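Local coordinates for protein charybdin (Charybdis maritima, PDB 2B7U) that is a plant ribosome-inactivating protein, a single chain in which a mixed beta-sheet packs against a largely helical body, at residues Glu93-Ser98 with Tyr117-Ala122; Glu109-Gly114 with Arg156-Val161. One frame throughout, in Å; residues are numbered along the deposited sequence. Where two conformers were deposited one is given.

Contact 1 (Glu93-Ser98 with Tyr117-Ala122)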
loop_
_atom_site.group_PDB
_atom_site.type_symbol
_atom_site.label_atom_id
_atom_site.label_comp_id
_atom_site.label_asym_id
_atom_site.label_seq_id
_atom_site.Cartn_x
_atom_site.Cartn_y
_atom_site.Cartn_z
ATOM N N GLU A 93 2.150 -13.516 -9.826
ATOM C CA GLU A 93 3.131 -12.603 -9.284
ATOM C C GLU A 93 3.408 -11.442 -10.238
ATOM O O GLU A 93 3.594 -11.654 -11.438
ATOM C CB GLU A 93 4.427 -13.392 -8.988
ATOM C CG GLU A 93 5.571 -12.555 -8.512
ATOM C CD GLU A 93 6.766 -13.354 -8.034
ATOM O OE1 GLU A 93 7.843 -12.717 -7.890
ATOM O OE2 GLU A 93 6.643 -14.577 -7.801
ATOM N N LEU A 94 3.467 -10.233 -9.689
ATOM C CA LEU A 94 3.723 -9.019 -10.453
ATOM C C LEU A 94 5.209 -8.908 -10.750
ATOM O O LEU A 94 6.046 -9.283 -9.939
ATOM C CB LEU A 94 3.246 -7.778 -9.684
ATOM C CG LEU A 94 1.717 -7.617 -9.653
ATOM C CD1 LEU A 94 1.053 -8.508 -8.620
ATOM C CD2 LEU A 94 1.317 -6.158 -9.376
ATOM N N GLU A 95 5.526 -8.413 -11.933
ATOM C CA GLU A 95 6.910 -8.189 -12.338
ATOM C C GLU A 95 7.634 -7.206 -11.423
ATOM O O GLU A 95 6.998 -6.440 -10.739
ATOM C CB GLU A 95 6.934 -7.643 -13.773
ATOM C CG GLU A 95 6.535 -8.653 -14.834
ATOM C CD GLU A 95 6.259 -8.000 -16.186
ATOM O OE1 GLU A 95 6.187 -8.717 -17.205
ATOM O OE2 GLU A 95 6.092 -6.770 -16.236
ATOM N N ARG A 96 8.971 -7.228 -11.501
ATOM C CA ARG A 96 9.947 -6.392 -10.748
ATOM C C ARG A 96 10.759 -7.335 -9.863
ATOM O O ARG A 96 11.581 -8.070 -10.390
ATOM C CB ARG A 96 9.315 -5.246 -9.968
ATOM C CG ARG A 96 8.561 -4.249 -10.848
ATOM C CD ARG A 96 9.457 -3.321 -11.639
ATOM N NE ARG A 96 9.301 -1.956 -11.157
ATOM C CZ ARG A 96 8.167 -1.255 -11.221
ATOM N NH1 ARG A 96 7.057 -1.781 -11.721
ATOM N NH2 ARG A 96 8.143 -0.019 -10.744
ATOM N N PRO A 97 10.491 -7.372 -8.551
ATOM C CA PRO A 97 11.143 -8.142 -7.482
ATOM C C PRO A 97 11.758 -9.495 -7.855
ATOM O O PRO A 97 11.207 -10.232 -8.673
ATOM N N SER A 98 12.886 -9.818 -7.224
ATOM C CA SER A 98 13.618 -11.052 -7.491
ATOM C C SER A 98 13.561 -12.023 -6.316
ATOM O O SER A 98 14.477 -12.074 -5.489
ATOM N N TYR A 117 1.617 2.073 -10.646
ATOM C CA TYR A 117 0.318 2.470 -11.199
ATOM C C TYR A 117 0.356 2.780 -12.697
ATOM O O TYR A 117 -0.643 2.577 -13.368
ATOM C CB TYR A 117 -0.303 3.640 -10.420
ATOM C CG TYR A 117 -0.675 3.273 -9.021
ATOM C CD1 TYR A 117 -0.123 3.943 -7.944
ATOM C CD2 TYR A 117 -1.570 2.222 -8.771
ATOM C CE1 TYR A 117 -0.448 3.593 -6.652
ATOM C CE2 TYR A 117 -1.915 1.852 -7.470
ATOM C CZ TYR A 117 -1.341 2.547 -6.415
ATOM O OH TYR A 117 -1.652 2.187 -5.124
ATOM N N GLU A 118 1.495 3.221 -13.219
ATOM C CA GLU A 118 1.650 3.387 -14.661
ATOM C C GLU A 118 1.414 2.051 -15.369
ATOM O O GLU A 118 0.682 1.991 -16.368
ATOM C CB GLU A 118 3.058 3.916 -14.983
ATOM C CG GLU A 118 3.391 4.068 -16.448
ATOM C CD GLU A 118 4.726 4.786 -16.670
ATOM O OE1 GLU A 118 5.488 4.982 -15.691
ATOM O OE2 GLU A 118 5.020 5.160 -17.827
ATOM N N GLU A 119 2.038 0.995 -14.845
ATOM C CA GLU A 119 1.925 -0.340 -15.446
ATOM C C GLU A 119 0.568 -0.958 -15.190
ATOM O O GLU A 119 -0.012 -1.562 -16.091
ATOM C CB GLU A 119 3.021 -1.262 -14.917
ATOM C CG GLU A 119 4.423 -0.810 -15.371
ATOM C CD GLU A 119 5.447 -1.943 -15.478
ATOM O OE1 GLU A 119 5.084 -3.118 -15.277
ATOM O OE2 GLU A 119 6.632 -1.642 -15.788
ATOM N N LEU A 120 0.041 -0.782 -13.984
ATOM C CA LEU A 120 -1.290 -1.325 -13.674
ATOM C C LEU A 120 -2.371 -0.640 -14.473
ATOM O O LEU A 120 -3.269 -1.303 -14.966
ATOM C CB LEU A 120 -1.614 -1.187 -12.184
ATOM C CG LEU A 120 -0.965 -2.190 -11.230
ATOM C CD1 LEU A 120 -1.121 -1.643 -9.805
ATOM C CD2 LEU A 120 -1.519 -3.601 -11.343
ATOM N N ALA A 121 -2.301 0.689 -14.574
ATOM C CA ALA A 121 -3.285 1.437 -15.363
ATOM C C ALA A 121 -3.264 1.030 -16.836
ATOM O O ALA A 121 -4.307 0.903 -17.451
ATOM C CB ALA A 121 -3.035 2.951 -15.222
ATOM N N ALA A 122 -2.075 0.826 -17.393
ATOM C CA ALA A 122 -1.969 0.371 -18.788
ATOM C C ALA A 122 -2.576 -1.009 -18.974
ATOM O O ALA A 122 -3.273 -1.242 -19.944
ATOM C CB ALA A 122 -0.530 0.370 -19.234
HETATM O O HOH W 1 7.809 -4.219 -15.241
#
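L94 and L120 meet methyl to methyl, CD2 of L94 lying 4.3 Å from CD2 of L120, a loose van der Waals touch on the buried side of the contact. Leucine suits both places: its branched end fills the core beneath a loop and a helix that turn their polar groups outward. The next residue, E95, points its carboxylate at that of E119. OE2 of E95 stands 3.9 Å from OE1 of E119, and the two carboxylate planes are nearly perpendicular, 85° apart. Such like charges would repel, but a water lies within donating distance of both groups, 3.2 Å from E95 OE2 and 2.9 Å from E119 OE2; it has more acceptors around it than protons to give, and so may serve them in turn. E119 has a firmer partner in the backbone N-H of G114, which binds its OE1. R96, deposited in two conformers, brings a positive charge to the same place; in the one described here its chain is bent at the CB-CG bond (chi2 -75°), which carries the guanidinium toward the helix. In that conformer NH1 of R96 stays 4.1 Å from E119 OE2, which lies well out of the guanidinium plane; this is attraction between charges without a directed N-H bond, and the buried NH1, so placed, has no partner in the model. The loop leaves strand 91-93 here, tied by the L94 and E95 carbonyls to R81 of strand 80-84, while L94 and L120 also pack on helix 151-170.

Contact 2 (Glu109-Gly114 with Arg156-Val161); sequences ELLEFG and RSLIVV
A small, wholly apolar contact joins F113 and L111, in the chain that leaves strand 109-110, to L158 on helix 151-170, in the buried layer between the edge of the main sheet and the helices. One methyl does all the work on the helix side: CD1 of L158 sits 3.8 Å from CE1 of F113 and 4.1 Å from CZ of F113. It arrives at the rim of the ring, near the ring plane, rather than over a face. L158 can reach this far because its chain runs out from the helix, CG beside the backbone N (chi1 -69°) and CD1 roughly in line beyond it (chi2 170°). The same methyl approaches L111, whose CD1 is 4.3 Å from CD1 of L158. In ribosome-inactivating proteins a mixed sheet packs against helices; here strand 109-110 is the outermost strand on its side of the six-stranded sheet, parallel to 91-93, and the loop beyond it drops hydrophobic side chains toward helix 151-170. F113 holds its CG between the backbone N and the carbonyl carbon (chi1 51°), a tighter setting for an aromatic side chain, which directs the ring inward. L111 lies against one face of the ring, its CB 4.0 Å above the F113 ring plane and offset toward the rim. Residue type follows position along this loop: L111 and F113 face the interior, whereas E112 between them is exposed. The flat phenyl ring also reaches A155 and T151, about one and two turns before L158, and the small side chain of A155 is consistent with a ring lying close to the helix. L158 in turn packs on L145 of helix 135-147.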
loop_
_atom_site.group_PDB
_atom_site.type_symbol
_atom_site.label_atom_id
_atom_site.label_comp_id
_atom_site.label_asym_id
_atom_site.label_seq_id
_atom_site.Cartn_x
_atom_site.Cartn_y
_atom_site.Cartn_z
ATOM N N GLU A 109 3.038 -17.853 -11.430
ATOM C CA GLU A 109 3.024 -17.469 -12.831
ATOM C C GLU A 109 3.171 -15.950 -12.871
ATOM O O GLU A 109 2.463 -15.263 -12.164
ATOM C CB GLU A 109 1.692 -17.918 -13.437
ATOM C CG GLU A 109 1.390 -17.406 -14.836
ATOM C CD GLU A 109 0.230 -18.152 -15.465
ATOM O OE1 GLU A 109 -0.794 -17.517 -15.792
ATOM O OE2 GLU A 109 0.319 -19.393 -15.597
ATOM N N LEU A 110 4.120 -15.428 -13.636
ATOM C CA LEU A 110 4.314 -14.002 -13.710
ATOM C C LEU A 110 3.256 -13.353 -14.567
ATOM O O LEU A 110 2.978 -13.812 -15.688
ATOM C CB LEU A 110 5.689 -13.651 -14.272
ATOM C CG LEU A 110 6.851 -14.010 -13.358
ATOM C CD1 LEU A 110 8.135 -14.157 -14.196
ATOM C CD2 LEU A 110 7.002 -13.004 -12.233
ATOM N N LEU A 111 2.707 -12.268 -14.047
ATOM C CA LEU A 111 1.781 -11.390 -14.758
ATOM C C LEU A 111 2.569 -10.516 -15.730
ATOM O O LEU A 111 3.801 -10.378 -15.617
ATOM C CB LEU A 111 1.049 -10.491 -13.762
ATOM C CG LEU A 111 0.183 -11.249 -12.757
ATOM C CD1 LEU A 111 -0.174 -10.376 -11.566
ATOM C CD2 LEU A 111 -1.076 -11.761 -13.460
ATOM N N GLU A 112 1.850 -9.906 -16.668
ATOM C CA GLU A 112 2.459 -9.065 -17.697
ATOM C C GLU A 112 2.625 -7.627 -17.241
ATOM O O GLU A 112 2.749 -6.721 -18.058
ATOM C CB GLU A 112 1.606 -9.106 -18.972
ATOM C CG GLU A 112 1.481 -10.510 -19.531
ATOM C CD GLU A 112 0.669 -10.578 -20.820
ATOM O OE1 GLU A 112 0.119 -11.669 -21.118
ATOM O OE2 GLU A 112 0.616 -9.561 -21.558
ATOM N N PHE A 113 2.646 -7.399 -15.934
ATOM C CA PHE A 113 2.788 -6.067 -15.398
ATOM C C PHE A 113 3.386 -6.088 -14.010
ATOM O O PHE A 113 3.348 -7.103 -13.329
ATOM C CB PHE A 113 1.429 -5.330 -15.397
ATOM C CG PHE A 113 0.290 -6.105 -14.748
ATOM C CD1 PHE A 113 0.031 -5.985 -13.395
ATOM C CD2 PHE A 113 -0.514 -6.945 -15.504
ATOM C CE1 PHE A 113 -1.037 -6.697 -12.802
ATOM C CE2 PHE A 113 -1.568 -7.669 -14.925
ATOM C CZ PHE A 113 -1.827 -7.532 -13.574
ATOM N N GLY A 114 3.986 -4.964 -13.654
ATOM C CA GLY A 114 4.502 -4.714 -12.322
ATOM C C GLY A 114 3.493 -3.956 -11.494
ATOM O O GLY A 114 2.415 -3.646 -11.975
ATOM N N ARG A 156 -7.262 -4.110 -12.815
ATOM C CA ARG A 156 -8.177 -3.149 -12.213
ATOM C C ARG A 156 -8.413 -3.498 -10.755
ATOM O O ARG A 156 -8.418 -2.645 -9.858
ATOM C CB ARG A 156 -9.511 -3.113 -12.947
ATOM C CG ARG A 156 -10.441 -2.016 -12.427
ATOM C CD ARG A 156 -11.796 -2.063 -13.126
ATOM N NE ARG A 156 -12.544 -0.820 -12.946
ATOM C CZ ARG A 156 -13.156 -0.466 -11.819
ATOM N NH1 ARG A 156 -13.814 0.700 -11.745
ATOM N NH2 ARG A 156 -13.113 -1.276 -10.766
ATOM N N SER A 157 -8.619 -4.782 -10.507
ATOM C CA SER A 157 -8.894 -5.243 -9.182
ATOM C C SER A 157 -7.698 -5.031 -8.248
ATOM O O SER A 157 -7.883 -4.702 -7.069
ATOM C CB SER A 157 -9.287 -6.707 -9.228
ATOM O OG SER A 157 -10.474 -6.870 -9.984
ATOM N N LEU A 158 -6.488 -5.267 -8.759
ATOM C CA LEU A 158 -5.273 -5.011 -7.976
ATOM C C LEU A 158 -5.081 -3.520 -7.662
ATOM O O LEU A 158 -4.596 -3.173 -6.565
ATOM C CB LEU A 158 -4.050 -5.613 -8.682
ATOM C CG LEU A 158 -4.000 -7.152 -8.700
ATOM C CD1 LEU A 158 -2.875 -7.671 -9.633
ATOM C CD2 LEU A 158 -3.823 -7.771 -7.293
ATOM N N ILE A 159 -5.516 -2.637 -8.568
ATOM C CA ILE A 159 -5.513 -1.211 -8.273
ATOM C C ILE A 159 -6.429 -0.915 -7.075
ATOM O O ILE A 159 -6.056 -0.190 -6.160
ATOM C CB ILE A 159 -5.945 -0.362 -9.481
ATOM C CG1 ILE A 159 -4.916 -0.487 -10.589
ATOM C CG2 ILE A 159 -6.115 1.076 -9.078
ATOM C CD1 ILE A 159 -5.362 -0.022 -11.921
ATOM N N VAL A 160 -7.633 -1.485 -7.092
ATOM C CA VAL A 160 -8.555 -1.243 -5.999
ATOM C C VAL A 160 -7.966 -1.736 -4.667
ATOM O O VAL A 160 -7.988 -1.026 -3.652
ATOM C CB VAL A 160 -9.938 -1.906 -6.286
ATOM C CG1 VAL A 160 -10.808 -1.859 -5.070
ATOM C CG2 VAL A 160 -10.602 -1.199 -7.453
ATOM N N VAL A 161 -7.415 -2.949 -4.652
ATOM C CA VAL A 161 -6.812 -3.454 -3.432
ATOM C C VAL A 161 -5.607 -2.599 -2.993
ATOM O O VAL A 161 -5.472 -2.222 -1.816
ATOM C CB VAL A 161 -6.401 -4.917 -3.598
ATOM C CG1 VAL A 161 -5.538 -5.360 -2.426
ATOM C CG2 VAL A 161 -7.637 -5.800 -3.782
#

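Contacts 1 and 2 are close neighbours, their centres about 7 Å apart, on the same side of the chain's centre. Their segments alternate along the chain: 93-98, 109-114, 117-122, then 156-161. The first begins at the end of strand 91-93 and the second on the parallel strand 109-110 at the sheet's edge, and a backbone bond joins them, E93 O to L111 N at 2.8 Å. Helix 117-124 then folds back over this pair, so that CD2 of L120 packs 3.5 Å from CE1 of F113. Both contacts share one hydrophobic layer against helix 151-170, joining the sheet edge, the short helix and the long helix into one packed unit.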